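Local coordinates for protein interleukin-1beta (PDB 2WRY) that probably acts as a secreted inflammatory cytokine that binds the interleukin-1 receptor, this chain being the C-terminal beta-trefoil part of a longer precursor, at residues A[20-25]-A[133-138]; A[46-51]-A[65-70]; A[77-82]-A[105-110]. All blocks are in the same frame, centred on the assembly; numbering follows the deposited sequence.

Contact 1. Residues A[20-25]-A[133-138]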
ATOM      1  N   LYS A  20      14.389   1.709   0.993  1.00 13.91           N
ATOM      2  CA  LYS A  20      13.682   2.986   1.006  1.00 13.55           C
ATOM      3  C   LYS A  20      12.442   2.889   1.915  1.00 13.72           C
ATOM      4  O   LYS A  20      11.771   1.853   1.969  1.00 14.40           O
ATOM      5  CB  LYS A  20      13.281   3.417  -0.410  1.00 13.91           C
ATOM      6  CG  LYS A  20      14.475   3.562  -1.317  1.00 14.78           C
ATOM      7  CD  LYS A  20      14.217   4.439  -2.551  1.00 15.47           C
ATOM      8  CE  LYS A  20      13.070   3.910  -3.438  1.00 17.41           C
ATOM      9  NZ  LYS A  20      13.391   2.565  -4.032  1.00 17.43           N
ATOM     10  N   CYS A  21      12.161   3.952   2.669  1.00 14.64           N
ATOM     11  CA  CYS A  21      10.907   4.007   3.420  1.00 15.75           C
ATOM     12  C   CYS A  21       9.986   5.002   2.759  1.00 15.68           C
ATOM     13  O   CYS A  21      10.387   5.711   1.832  1.00 16.32           O
ATOM     14  CB  CYS A  21      11.132   4.420   4.866  1.00 16.84           C
ATOM     15  SG  CYS A  21      11.874   6.015   5.055  1.00 24.33           S
ATOM     16  N   PHE A  22       8.757   5.047   3.270  1.00 15.24           N
ATOM     17  CA  PHE A  22       7.737   5.990   2.770  1.00 14.68           C
ATOM     18  C   PHE A  22       7.724   7.260   3.636  1.00 15.60           C
ATOM     19  O   PHE A  22       7.839   7.200   4.876  1.00 15.29           O
ATOM     20  CB  PHE A  22       6.339   5.374   2.840  1.00 15.56           C
ATOM     21  CG  PHE A  22       6.103   4.185   1.937  1.00 15.13           C
ATOM     22  CD1 PHE A  22       7.001   3.826   0.926  1.00 15.38           C
ATOM     23  CD2 PHE A  22       4.956   3.422   2.123  1.00 16.48           C
ATOM     24  CE1 PHE A  22       6.727   2.702   0.111  1.00 18.23           C
ATOM     25  CE2 PHE A  22       4.659   2.324   1.312  1.00 16.74           C
ATOM     26  CZ  PHE A  22       5.554   1.959   0.302  1.00 16.66           C
ATOM     27  N   VAL A  23       7.586   8.404   2.979  1.00 14.59           N
ATOM     28  CA  VAL A  23       7.217   9.646   3.683  1.00 14.99           C
ATOM     29  C   VAL A  23       6.023  10.272   2.991  1.00 14.78           C
ATOM     30  O   VAL A  23       5.839  10.064   1.790  1.00 13.51           O
ATOM     31  CB  VAL A  23       8.389  10.685   3.831  1.00 15.36           C
ATOM     32  CG1 VAL A  23       9.605  10.058   4.522  1.00 17.14           C
ATOM     33  CG2 VAL A  23       8.751  11.365   2.502  1.00 18.50           C
ATOM     34  N   LEU A  24       5.230  11.049   3.736  1.00 14.58           N
ATOM     35  CA  LEU A  24       4.081  11.736   3.146  1.00 15.81           C
ATOM     36  C   LEU A  24       4.536  13.099   2.636  1.00 17.12           C
ATOM     37  O   LEU A  24       4.706  14.044   3.412  1.00 17.75           O
ATOM     38  CB  LEU A  24       2.921  11.829   4.154  1.00 15.37           C
ATOM     39  CG  LEU A  24       1.591  12.304   3.587  1.00 15.50           C
ATOM     40  CD1 LEU A  24       1.064  11.307   2.556  1.00 16.29           C
ATOM     41  CD2 LEU A  24       0.566  12.511   4.696  1.00 15.18           C
ATOM     42  N   GLU A  25       4.803  13.175   1.336  1.00 17.89           N
ATOM     43  CA  GLU A  25       5.351  14.383   0.740  1.00 20.33           C
ATOM     44  C   GLU A  25       4.348  15.522   0.819  1.00 20.29           C
ATOM     45  O   GLU A  25       4.709  16.681   1.110  1.00 21.83           O
ATOM     46  CB  GLU A  25       5.743  14.130  -0.715  1.00 21.08           C
ATOM     47  CG  GLU A  25       6.261  15.376  -1.416  1.00 24.66           C
ATOM     48  CD  GLU A  25       6.692  15.114  -2.835  1.00 27.26           C
ATOM     49  OE1 GLU A  25       5.811  14.879  -3.700  1.00 30.78           O
ATOM     50  OE2 GLU A  25       7.919  15.152  -3.087  1.00 31.34           O
ATOM     51  N   ILE A 133       1.491  -2.330  -5.706  1.00 10.24           N
ATOM     52  CA  ILE A 133       2.091  -1.113  -5.160  1.00 10.75           C
ATOM     53  C   ILE A 133       3.597  -1.133  -5.414  1.00 11.78           C
ATOM     54  O   ILE A 133       4.275  -2.141  -5.134  1.00 10.98           O
ATOM     55  CB  ILE A 133       1.833  -0.950  -3.642  1.00 10.69           C
ATOM     56  CG1 ILE A 133       0.323  -0.908  -3.348  1.00 11.76           C
ATOM     57  CG2 ILE A 133       2.583   0.302  -3.131  1.00 11.98           C
ATOM     58  CD1 ILE A 133       0.004  -0.769  -1.883  1.00 12.20           C
ATOM     59  N   CYS A 134       4.117  -0.055  -5.973  1.00 11.39           N
ATOM     60  CA  CYS A 134       5.538  -0.034  -6.325  1.00 11.78           C
ATOM     61  C   CYS A 134       6.236   1.272  -6.016  1.00 12.85           C
ATOM     62  O   CYS A 134       5.622   2.330  -5.899  1.00 12.55           O
ATOM     63  CB  CYS A 134       5.749  -0.374  -7.810  1.00 12.83           C
ATOM     64  SG  CYS A 134       5.041   0.873  -8.912  1.00 16.48           S
ATOM     65  N   THR A 135       7.550   1.178  -5.873  1.00 11.92           N
ATOM     66  CA  THR A 135       8.384   2.364  -5.757  1.00 13.14           C
ATOM     67  C   THR A 135       9.318   2.453  -6.956  1.00 12.31           C
ATOM     68  O   THR A 135       9.574   1.465  -7.658  1.00 13.55           O
ATOM     69  CB  THR A 135       9.227   2.342  -4.454  1.00 13.04           C
ATOM     70  OG1 THR A 135      10.180   1.274  -4.515  1.00 14.12           O
ATOM     71  CG2 THR A 135       8.298   2.191  -3.237  1.00 14.44           C
ATOM     72  N   SER A 136       9.838   3.645  -7.177  1.00 13.86           N
ATOM     73  CA  SER A 136      10.799   3.851  -8.228  1.00 15.68           C
ATOM     74  C   SER A 136      12.138   3.289  -7.782  1.00 16.85           C
ATOM     75  O   SER A 136      12.393   3.150  -6.594  1.00 17.94           O
ATOM     76  CB  SER A 136      10.933   5.352  -8.444  1.00 16.67           C
ATOM     77  OG  SER A 136      11.913   5.637  -9.411  1.00 18.84           O
ATOM     78  N   LEU A 137      13.007   2.977  -8.738  1.00 18.20           N
ATOM     79  CA  LEU A 137      14.410   2.678  -8.408  1.00 20.40           C
ATOM     80  C   LEU A 137      15.141   3.915  -7.890  1.00 21.58           C
ATOM     81  O   LEU A 137      16.129   3.788  -7.148  1.00 22.63           O
ATOM     82  CB  LEU A 137      15.141   2.146  -9.641  1.00 20.81           C
ATOM     83  CG  LEU A 137      14.542   0.935 -10.378  1.00 21.87           C
ATOM     84  CD1 LEU A 137      15.402   0.513 -11.582  1.00 23.65           C
ATOM     85  CD2 LEU A 137      14.344  -0.230  -9.446  1.00 23.63           C
ATOM     86  N   GLN A 138      14.657   5.099  -8.281  1.00 22.73           N
ATOM     87  CA  GLN A 138      15.237   6.380  -7.843  1.00 23.87           C
ATOM     88  C   GLN A 138      14.588   6.871  -6.554  1.00 23.75           C
ATOM     89  O   GLN A 138      13.403   6.671  -6.348  1.00 23.02           O
ATOM     90  CB  GLN A 138      15.078   7.448  -8.926  1.00 24.98           C
ATOM     91  CG  GLN A 138      16.015   7.291 -10.120  1.00 29.24           C
ATOM     92  CD  GLN A 138      15.767   6.026 -10.915  1.00 35.42           C
ATOM     93  OE1 GLN A 138      14.617   5.657 -11.175  1.00 37.67           O
ATOM     94  NE2 GLN A 138      16.849   5.339 -11.300  1.00 36.97           N
TER
HETATM   95  O   HOH W   1      16.056   2.525  -4.633  1.00 22.66           O

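Contact 2. Residues A[46-51]-A[65-70]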
ATOM      1  N   LEU A  46       2.402   1.838   8.531  1.00 14.96           N
ATOM      2  CA  LEU A  46       1.101   1.449   7.989  1.00 14.54           C
ATOM      3  C   LEU A  46       0.241   0.829   9.072  1.00 15.60           C
ATOM      4  O   LEU A  46       0.710  -0.022   9.834  1.00 16.84           O
ATOM      5  CB  LEU A  46       1.248   0.449   6.824  1.00 15.05           C
ATOM      6  CG  LEU A  46       2.041   0.922   5.604  1.00 14.76           C
ATOM      7  CD1 LEU A  46       2.014  -0.148   4.508  1.00 14.55           C
ATOM      8  CD2 LEU A  46       1.490   2.273   5.031  1.00 15.76           C
ATOM      9  N   ASN A  47      -1.016   1.237   9.144  1.00 15.45           N
ATOM     10  CA  ASN A  47      -1.946   0.545  10.013  1.00 15.77           C
ATOM     11  C   ASN A  47      -2.689  -0.370   9.058  1.00 15.10           C
ATOM     12  O   ASN A  47      -3.554   0.087   8.291  1.00 14.51           O
ATOM     13  CB  ASN A  47      -2.909   1.527  10.695  1.00 17.56           C
ATOM     14  CG  ASN A  47      -3.152   1.173  12.170  1.00 23.74           C
ATOM     15  OD1 ASN A  47      -2.987   0.017  12.608  1.00 27.76           O
ATOM     16  ND2 ASN A  47      -3.622   2.156  12.927  1.00 28.03           N
ATOM     17  N   ILE A  48      -2.297  -1.636   9.049  1.00 13.25           N
ATOM     18  CA  ILE A  48      -2.838  -2.612   8.103  1.00 13.62           C
ATOM     19  C   ILE A  48      -4.098  -3.250   8.654  1.00 13.96           C
ATOM     20  O   ILE A  48      -4.057  -3.994   9.645  1.00 15.60           O
ATOM     21  CB  ILE A  48      -1.798  -3.683   7.712  1.00 12.79           C
ATOM     22  CG1 ILE A  48      -0.558  -2.980   7.131  1.00 14.53           C
ATOM     23  CG2 ILE A  48      -2.435  -4.678   6.711  1.00 14.29           C
ATOM     24  CD1 ILE A  48       0.492  -3.917   6.536  1.00 13.72           C
ATOM     25  N   ALA A  49      -5.233  -2.908   8.047  1.00 14.03           N
ATOM     26  CA  ALA A  49      -6.517  -3.469   8.490  1.00 14.22           C
ATOM     27  C   ALA A  49      -6.733  -4.784   7.775  1.00 14.05           C
ATOM     28  O   ALA A  49      -6.813  -4.824   6.534  1.00 13.88           O
ATOM     29  CB  ALA A  49      -7.655  -2.535   8.143  1.00 14.76           C
ATOM     30  N   LEU A  50      -6.822  -5.858   8.541  1.00 15.35           N
ATOM     31  CA  LEU A  50      -7.107  -7.157   7.964  1.00 15.68           C
ATOM     32  C   LEU A  50      -8.600  -7.402   7.840  1.00 15.96           C
ATOM     33  O   LEU A  50      -9.352  -7.154   8.789  1.00 16.79           O
ATOM     34  CB  LEU A  50      -6.424  -8.252   8.807  1.00 17.11           C
ATOM     35  CG  LEU A  50      -6.580  -9.717   8.432  1.00 18.92           C
ATOM     36  CD1 LEU A  50      -5.984  -9.971   7.055  1.00 19.96           C
ATOM     37  CD2 LEU A  50      -5.947 -10.606   9.535  1.00 21.98           C
ATOM     38  N   TYR A  51      -9.018  -7.897   6.675  1.00 15.89           N
ATOM     39  CA  TYR A  51     -10.420  -8.220   6.398  1.00 16.50           C
ATOM     40  C   TYR A  51     -10.610  -9.724   6.239  1.00 19.21           C
ATOM     41  O   TYR A  51      -9.663 -10.440   5.885  1.00 19.83           O
ATOM     42  CB  TYR A  51     -10.881  -7.476   5.123  1.00 16.20           C
ATOM     43  CG  TYR A  51     -11.077  -5.996   5.383  1.00 14.05           C
ATOM     44  CD1 TYR A  51     -12.363  -5.468   5.623  1.00 14.60           C
ATOM     45  CD2 TYR A  51      -9.984  -5.123   5.430  1.00 14.14           C
ATOM     46  CE1 TYR A  51     -12.533  -4.099   5.916  1.00 14.22           C
ATOM     47  CE2 TYR A  51     -10.147  -3.773   5.706  1.00 14.13           C
ATOM     48  CZ  TYR A  51     -11.424  -3.270   5.947  1.00 14.98           C
ATOM     49  OH  TYR A  51     -11.540  -1.929   6.230  1.00 15.41           O
ATOM     50  N   MET A  65      -5.274 -12.523   1.603  1.00 38.00           N
ATOM     51  CA  MET A  65      -5.212 -11.865   2.898  1.00 30.87           C
ATOM     52  C   MET A  65      -5.592 -10.464   2.445  1.00 24.71           C
ATOM     53  O   MET A  65      -4.723  -9.663   2.118  1.00 20.89           O
ATOM     54  CB  MET A  65      -3.794 -11.786   3.459  1.00 32.21           C
ATOM     55  CG  MET A  65      -3.398 -12.831   4.479  1.00 35.48           C
ATOM     56  SD  MET A  65      -1.744 -12.421   5.112  1.00 42.69           S
ATOM     57  CE  MET A  65      -2.146 -11.178   6.345  1.00 41.49           C
ATOM     58  N   PRO A  66      -6.901 -10.172   2.403  1.00 19.71           N
ATOM     59  CA  PRO A  66      -7.318  -8.861   1.917  1.00 17.28           C
ATOM     60  C   PRO A  66      -7.126  -7.829   3.031  1.00 15.89           C
ATOM     61  O   PRO A  66      -7.492  -8.101   4.188  1.00 16.10           O
ATOM     62  CB  PRO A  66      -8.801  -9.058   1.578  1.00 16.50           C
ATOM     63  CG  PRO A  66      -9.265 -10.252   2.424  1.00 19.20           C
ATOM     64  CD  PRO A  66      -8.022 -11.019   2.845  1.00 20.03           C
ATOM     65  N   VAL A  67      -6.515  -6.695   2.697  1.00 13.37           N
ATOM     66  CA  VAL A  67      -6.195  -5.667   3.689  1.00 12.84           C
ATOM     67  C   VAL A  67      -6.509  -4.278   3.160  1.00 13.13           C
ATOM     68  O   VAL A  67      -6.555  -4.068   1.942  1.00 12.80           O
ATOM     69  CB  VAL A  67      -4.687  -5.691   4.104  1.00 13.15           C
ATOM     70  CG1 VAL A  67      -4.305  -7.018   4.735  1.00 12.28           C
ATOM     71  CG2 VAL A  67      -3.743  -5.391   2.891  1.00 12.36           C
ATOM     72  N   ALA A  68      -6.728  -3.322   4.082  1.00 12.20           N
ATOM     73  CA  ALA A  68      -6.683  -1.901   3.711  1.00 11.81           C
ATOM     74  C   ALA A  68      -5.415  -1.343   4.346  1.00 12.03           C
ATOM     75  O   ALA A  68      -5.008  -1.810   5.421  1.00 13.47           O
ATOM     76  CB  ALA A  68      -7.906  -1.141   4.204  1.00 11.81           C
ATOM     77  N   LEU A  69      -4.812  -0.344   3.703  1.00 11.87           N
ATOM     78  CA  LEU A  69      -3.515   0.204   4.139  1.00 11.66           C
ATOM     79  C   LEU A  69      -3.698   1.637   4.614  1.00 12.06           C
ATOM     80  O   LEU A  69      -3.861   2.554   3.808  1.00 12.63           O
ATOM     81  CB  LEU A  69      -2.505   0.133   3.012  1.00 11.91           C
ATOM     82  CG  LEU A  69      -2.311  -1.289   2.468  1.00 11.40           C
ATOM     83  CD1 LEU A  69      -1.353  -1.246   1.297  1.00 12.44           C
ATOM     84  CD2 LEU A  69      -1.775  -2.198   3.581  1.00 14.80           C
ATOM     85  N   GLY A  70      -3.724   1.803   5.939  1.00 12.44           N
ATOM     86  CA  GLY A  70      -3.879   3.111   6.546  1.00 12.10           C
ATOM     87  C   GLY A  70      -2.513   3.755   6.738  1.00 13.06           C
ATOM     88  O   GLY A  70      -1.532   3.075   7.058  1.00 14.17           O
TER

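Contact 3. Residues A[77-82]-A[105-110]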
ATOM      1  N   TYR A  77      -6.295   6.457   3.988  1.00 12.78           N
ATOM      2  CA  TYR A  77      -6.111   5.094   3.463  1.00 12.50           C
ATOM      3  C   TYR A  77      -5.687   5.130   1.997  1.00 13.32           C
ATOM      4  O   TYR A  77      -6.093   6.037   1.261  1.00 14.11           O
ATOM      5  CB  TYR A  77      -7.380   4.249   3.623  1.00 12.90           C
ATOM      6  CG  TYR A  77      -7.530   3.692   5.021  1.00 13.53           C
ATOM      7  CD1 TYR A  77      -7.078   2.403   5.327  1.00 14.15           C
ATOM      8  CD2 TYR A  77      -8.082   4.454   6.053  1.00 15.34           C
ATOM      9  CE1 TYR A  77      -7.199   1.879   6.593  1.00 15.75           C
ATOM     10  CE2 TYR A  77      -8.216   3.928   7.334  1.00 16.63           C
ATOM     11  CZ  TYR A  77      -7.754   2.636   7.597  1.00 16.89           C
ATOM     12  OH  TYR A  77      -7.820   2.095   8.851  1.00 18.61           O
ATOM     13  N   MET A  78      -4.845   4.162   1.588  1.00 12.43           N
ATOM     14  CA  MET A  78      -4.460   4.035   0.170  1.00 12.99           C
ATOM     15  C   MET A  78      -5.638   3.514  -0.628  1.00 12.51           C
ATOM     16  O   MET A  78      -6.404   2.678  -0.142  1.00 13.24           O
ATOM     17  CB  MET A  78      -3.307   3.039   0.011  1.00 13.81           C
ATOM     18  CG  MET A  78      -2.101   3.429   0.813  1.00 15.20           C
ATOM     19  SD  MET A  78      -0.701   2.459   0.198  1.00 21.07           S
ATOM     20  CE  MET A  78       0.035   3.611  -0.907  1.00 25.23           C
ATOM     21  N   SER A  79      -5.749   3.949  -1.871  1.00 12.58           N
ATOM     22  CA  SER A  79      -6.778   3.368  -2.767  1.00 12.64           C
ATOM     23  C   SER A  79      -6.268   3.346  -4.198  1.00 13.05           C
ATOM     24  O   SER A  79      -5.388   4.111  -4.546  1.00 13.80           O
ATOM     25  CB  SER A  79      -8.088   4.173  -2.687  1.00 14.47           C
ATOM     26  OG  SER A  79      -7.883   5.457  -3.227  1.00 16.28           O
ATOM     27  N   CYS A  80      -6.833   2.468  -5.029  1.00 13.15           N
ATOM     28  CA  CYS A  80      -6.512   2.474  -6.456  1.00 13.38           C
ATOM     29  C   CYS A  80      -7.729   2.904  -7.225  1.00 13.52           C
ATOM     30  O   CYS A  80      -8.815   2.346  -7.046  1.00 13.94           O
ATOM     31  CB  CYS A  80      -6.127   1.071  -6.885  1.00 13.56           C
ATOM     32  SG  CYS A  80      -4.654   0.560  -6.073  1.00 16.74           S
ATOM     33  N   VAL A  81      -7.539   3.880  -8.102  1.00 13.07           N
ATOM     34  CA  VAL A  81      -8.661   4.423  -8.870  1.00 14.47           C
ATOM     35  C   VAL A  81      -8.201   4.777 -10.262  1.00 13.72           C
ATOM     36  O   VAL A  81      -6.994   4.970 -10.499  1.00 15.02           O
ATOM     37  CB  VAL A  81      -9.267   5.686  -8.205  1.00 15.34           C
ATOM     38  CG1 VAL A  81      -9.819   5.384  -6.802  1.00 17.50           C
ATOM     39  CG2 VAL A  81      -8.283   6.845  -8.181  1.00 17.76           C
ATOM     40  N   MET A  82      -9.165   4.882 -11.190  1.00 14.81           N
ATOM     41  CA  MET A  82      -8.830   5.365 -12.518  1.00 15.28           C
ATOM     42  C   MET A  82      -8.691   6.884 -12.477  1.00 16.13           C
ATOM     43  O   MET A  82      -9.563   7.592 -11.929  1.00 16.90           O
ATOM     44  CB  MET A  82      -9.944   5.021 -13.507  1.00 14.33           C
ATOM     45  CG  MET A  82      -9.506   5.220 -14.928  1.00 15.93           C
ATOM     46  SD  MET A  82      -8.385   3.932 -15.446  1.00 19.77           S
ATOM     47  CE  MET A  82      -9.480   2.541 -15.768  1.00 19.35           C
ATOM     48  N   LEU A 105     -16.055   0.616  -3.026  1.00 17.33           N
ATOM     49  CA  LEU A 105     -15.244   0.504  -1.792  1.00 16.57           C
ATOM     50  C   LEU A 105     -14.091  -0.474  -1.956  1.00 16.07           C
ATOM     51  O   LEU A 105     -13.130  -0.423  -1.201  1.00 14.91           O
ATOM     52  CB  LEU A 105     -16.110   0.077  -0.613  1.00 16.52           C
ATOM     53  CG  LEU A 105     -17.022   1.185  -0.092  1.00 16.85           C
ATOM     54  CD1 LEU A 105     -18.030   0.545   0.849  1.00 18.37           C
ATOM     55  CD2 LEU A 105     -16.181   2.260   0.595  1.00 17.85           C
ATOM     56  N   THR A 106     -14.189  -1.367  -2.935  1.00 15.44           N
ATOM     57  CA  THR A 106     -13.083  -2.305  -3.189  1.00 15.35           C
ATOM     58  C   THR A 106     -11.775  -1.583  -3.566  1.00 14.46           C
ATOM     59  O   THR A 106     -10.687  -2.178  -3.443  1.00 14.62           O
ATOM     60  CB  THR A 106     -13.492  -3.390  -4.203  1.00 16.58           C
ATOM     61  OG1 THR A 106     -14.574  -4.147  -3.635  1.00 19.00           O
ATOM     62  CG2 THR A 106     -12.335  -4.335  -4.495  1.00 18.13           C
ATOM     63  N   ARG A 107     -11.855  -0.298  -3.941  1.00 13.54           N
ATOM     64  CA  ARG A 107     -10.657   0.523  -4.209  1.00 13.48           C
ATOM     65  C   ARG A 107      -9.665   0.519  -3.043  1.00 12.78           C
ATOM     66  O   ARG A 107      -8.450   0.703  -3.255  1.00 13.13           O
ATOM     67  CB  ARG A 107     -11.038   1.980  -4.571  1.00 13.85           C
ATOM     68  CG  ARG A 107     -11.546   2.834  -3.407  1.00 15.12           C
ATOM     69  CD  ARG A 107     -12.023   4.155  -3.948  1.00 16.37           C
ATOM     70  NE  ARG A 107     -12.390   5.142  -2.933  1.00 17.34           N
ATOM     71  CZ  ARG A 107     -13.611   5.257  -2.420  1.00 16.49           C
ATOM     72  NH1 ARG A 107     -14.561   4.386  -2.752  1.00 17.84           N
ATOM     73  NH2 ARG A 107     -13.871   6.202  -1.523  1.00 17.91           N
ATOM     74  N   PHE A 108     -10.178   0.310  -1.825  1.00 12.90           N
ATOM     75  CA  PHE A 108      -9.329   0.328  -0.633  1.00 12.06           C
ATOM     76  C   PHE A 108      -8.675  -0.998  -0.318  1.00 12.24           C
ATOM     77  O   PHE A 108      -7.832  -1.044   0.567  1.00 12.93           O
ATOM     78  CB  PHE A 108     -10.159   0.702   0.592  1.00 11.96           C
ATOM     79  CG  PHE A 108     -10.615   2.130   0.574  1.00 12.15           C
ATOM     80  CD1 PHE A 108      -9.697   3.170   0.736  1.00 14.35           C
ATOM     81  CD2 PHE A 108     -11.966   2.431   0.405  1.00 14.19           C
ATOM     82  CE1 PHE A 108     -10.109   4.508   0.746  1.00 15.50           C
ATOM     83  CE2 PHE A 108     -12.395   3.780   0.391  1.00 14.95           C
ATOM     84  CZ  PHE A 108     -11.474   4.804   0.563  1.00 15.14           C
ATOM     85  N   ILE A 109      -9.067  -2.068  -1.015  1.00 12.00           N
ATOM     86  CA  ILE A 109      -8.591  -3.408  -0.673  1.00 12.57           C
ATOM     87  C   ILE A 109      -7.410  -3.837  -1.546  1.00 12.48           C
ATOM     88  O   ILE A 109      -7.426  -3.676  -2.767  1.00 12.80           O
ATOM     89  CB  ILE A 109      -9.744  -4.472  -0.745  1.00 13.44           C
ATOM     90  CG1 ILE A 109     -10.833  -4.168   0.286  1.00 15.01           C
ATOM     91  CG2 ILE A 109      -9.216  -5.908  -0.545  1.00 13.81           C
ATOM     92  CD1 ILE A 109     -10.335  -4.202   1.735  1.00 18.57           C
ATOM     93  N   PHE A 110      -6.390  -4.365  -0.881  1.00 11.17           N
ATOM     94  CA  PHE A 110      -5.213  -4.979  -1.518  1.00 11.51           C
ATOM     95  C   PHE A 110      -5.082  -6.380  -0.991  1.00 12.47           C
ATOM     96  O   PHE A 110      -5.466  -6.654   0.141  1.00 14.19           O
ATOM     97  CB  PHE A 110      -3.933  -4.199  -1.179  1.00 12.34           C
ATOM     98  CG  PHE A 110      -3.957  -2.770  -1.675  1.00 10.53           C
ATOM     99  CD1 PHE A 110      -4.646  -1.775  -0.968  1.00 11.61           C
ATOM    100  CD2 PHE A 110      -3.304  -2.415  -2.860  1.00 11.60           C
ATOM    101  CE1 PHE A 110      -4.667  -0.434  -1.435  1.00 12.34           C
ATOM    102  CE2 PHE A 110      -3.326  -1.088  -3.353  1.00 13.48           C
ATOM    103  CZ  PHE A 110      -4.030  -0.093  -2.633  1.00 13.72           C
TER
HETATM  104  O   HOH W   2      -6.479   0.869   1.806  1.00 14.17           O

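Contact 1. Residues A[20-25]-A[133-138]
Two bends near the end of the Lys20 side chain, at chi3 (-59°) and chi4, curl its ammonium group over to residues 135-138, while chi1 of Thr135, at 66°, sets OG1 between its backbone N and carbonyl carbon and sends the CG2 methyl the other way, toward Phe22. The hooked lysine ends with NZ giving a hydrogen bond of 2.8 Å to Ser136 O, met almost head-on by the carbonyl, with a C=O...N angle of 169°. A water carries the grip one residue further: it accepts from Lys20 NZ at 2.7 Å and donates to Leu137 O. A long, flexible amine suits this place because it can serve several acceptors at once, and its charge is matched by a salt bridge to Asp16, whose OD2 also bonds Thr135 OG1. In the beta-trefoil of the interleukin-1 family the contact joins the start of the strand 21-26, which pairs with 29-33, to the residues that follow the strand 132-134, far apart in sequence. The meeting is made by side chains, as the closest alpha carbons, those of Lys20 and Thr135, stay 8.6 Å apart. Deeper in, Phe22 offers the edge of its ring, and CE1 meets Thr135 CG2 at 3.7 Å close to the ring plane. Threonine thus fits both neighbours, with a hydroxyl for the charged cluster and a methyl for the aromatic rim. Beyond it the chain is shaped by an ST turn, in which Ser136 OG accepts from Gln138 N at 3.0 Å.

Contact 2. Residues A[46-51]-A[65-70]
Ile48, Val67 and Leu69 form the apolar centre of this antiparallel strand pair in the beta-trefoil, where strands 45-53 and 66-71 run side by side. With CG2 anti to its backbone N and CG1 anti to its carbonyl carbon, Ile48 can touch both neighbours: CG2 crosses to Val67 CG1 at 3.6 Å, and CG1 lies alongside Leu69 CD2 at 3.8 Å. Branched aliphatic residues suit this face, which continues onto Phe110 and Met78. Leu50 extends it at one end, its CD1 lying 4.1 Å from Met65 CE.

On the other face the paired residues are small, and the Tyr51 ring lies beside them. Ala49 and Ala68 form a hydrogen-bonded pair with their methyls 4.2 Å apart, and Tyr51 brings CE2 to within 3.8 Å of Ala68 CB. The far end of that tyrosine is held by a hydrogen bond from OH to Met97 O. Gly70, opposite Asn47, brings no side chain to this face.

Outward from the side chains, five backbone bonds bind the strands. Asn47 and Gly70 exchange two, as do Ala49 and Ala68, and the fifth comes from Tyr51. Proline has no N-H to give, so at Pro66 the pairing rests on its carbonyl: Tyr51 N reaches Pro66 O at 2.9 Å with an N-H...O angle of 161°.

Contact 3. Residues A[77-82]-A[105-110]
A turn of helical backbone shape at 105-108, leading into strand 110-115 of the beta-trefoil, packs against strand 76-83. The two meet at a steep angle, 115° between their directions, and one direct backbone hydrogen bond joins them: Cys80 N gives its hydrogen to Arg107 O at 3.0 Å. The same oxygen receives a CA-H...O contact from Ser79.

Arg107 stretches from CG to NE beside Val81, with CD 3.8 Å from Val81 CG1, so its aliphatic stem makes apolar packing before the charge begins. NE then forms a salt bridge with Glu92, which also accepts from Ser79 OG; the shared carboxylate probably steadies both. Phe108 folds back on its neighbour: Phe108 CE2 lies 3.3 Å above the plane of the Arg107 guanidinium, over its centre.

The two phenylalanines bracket the backbone of Met78. Phe108 turns its edge to the carbonyl, while CD1 also touches Tyr77 CB at 3.9 Å. Phe110 likewise presents its edge to Met78 O, in plane, and takes Cys80 SG obliquely, 4.4 Å from the ring centroid and 61° off its normal. Flat, apolar rings suit these buried positions, and a water satisfies the polar backbone near them: it donates to both Met78 O and Phe108 O, each at 2.7 Å.

From the N terminus the chain first passes 20-25, whose partner at 133-138 comes only after most of the trefoil has been built, so contact 1 closes a long loop that encloses the other two. Within it, contact 2 closes early, between 46-51 and 65-70, and contact 3 follows in series, between 77-82 and 105-110. These two are neighbours in one sheet: Leu69 O lies 2.9 Å from Met78 N and Val67 N 2.8 Å from Phe110 O, both probable hydrogen bonds. Contact 1 lies on the other side of the chain's centre, yet Ile133 reaches inward to pack on Leu69, Met78 and Phe110, bringing all three together in the core.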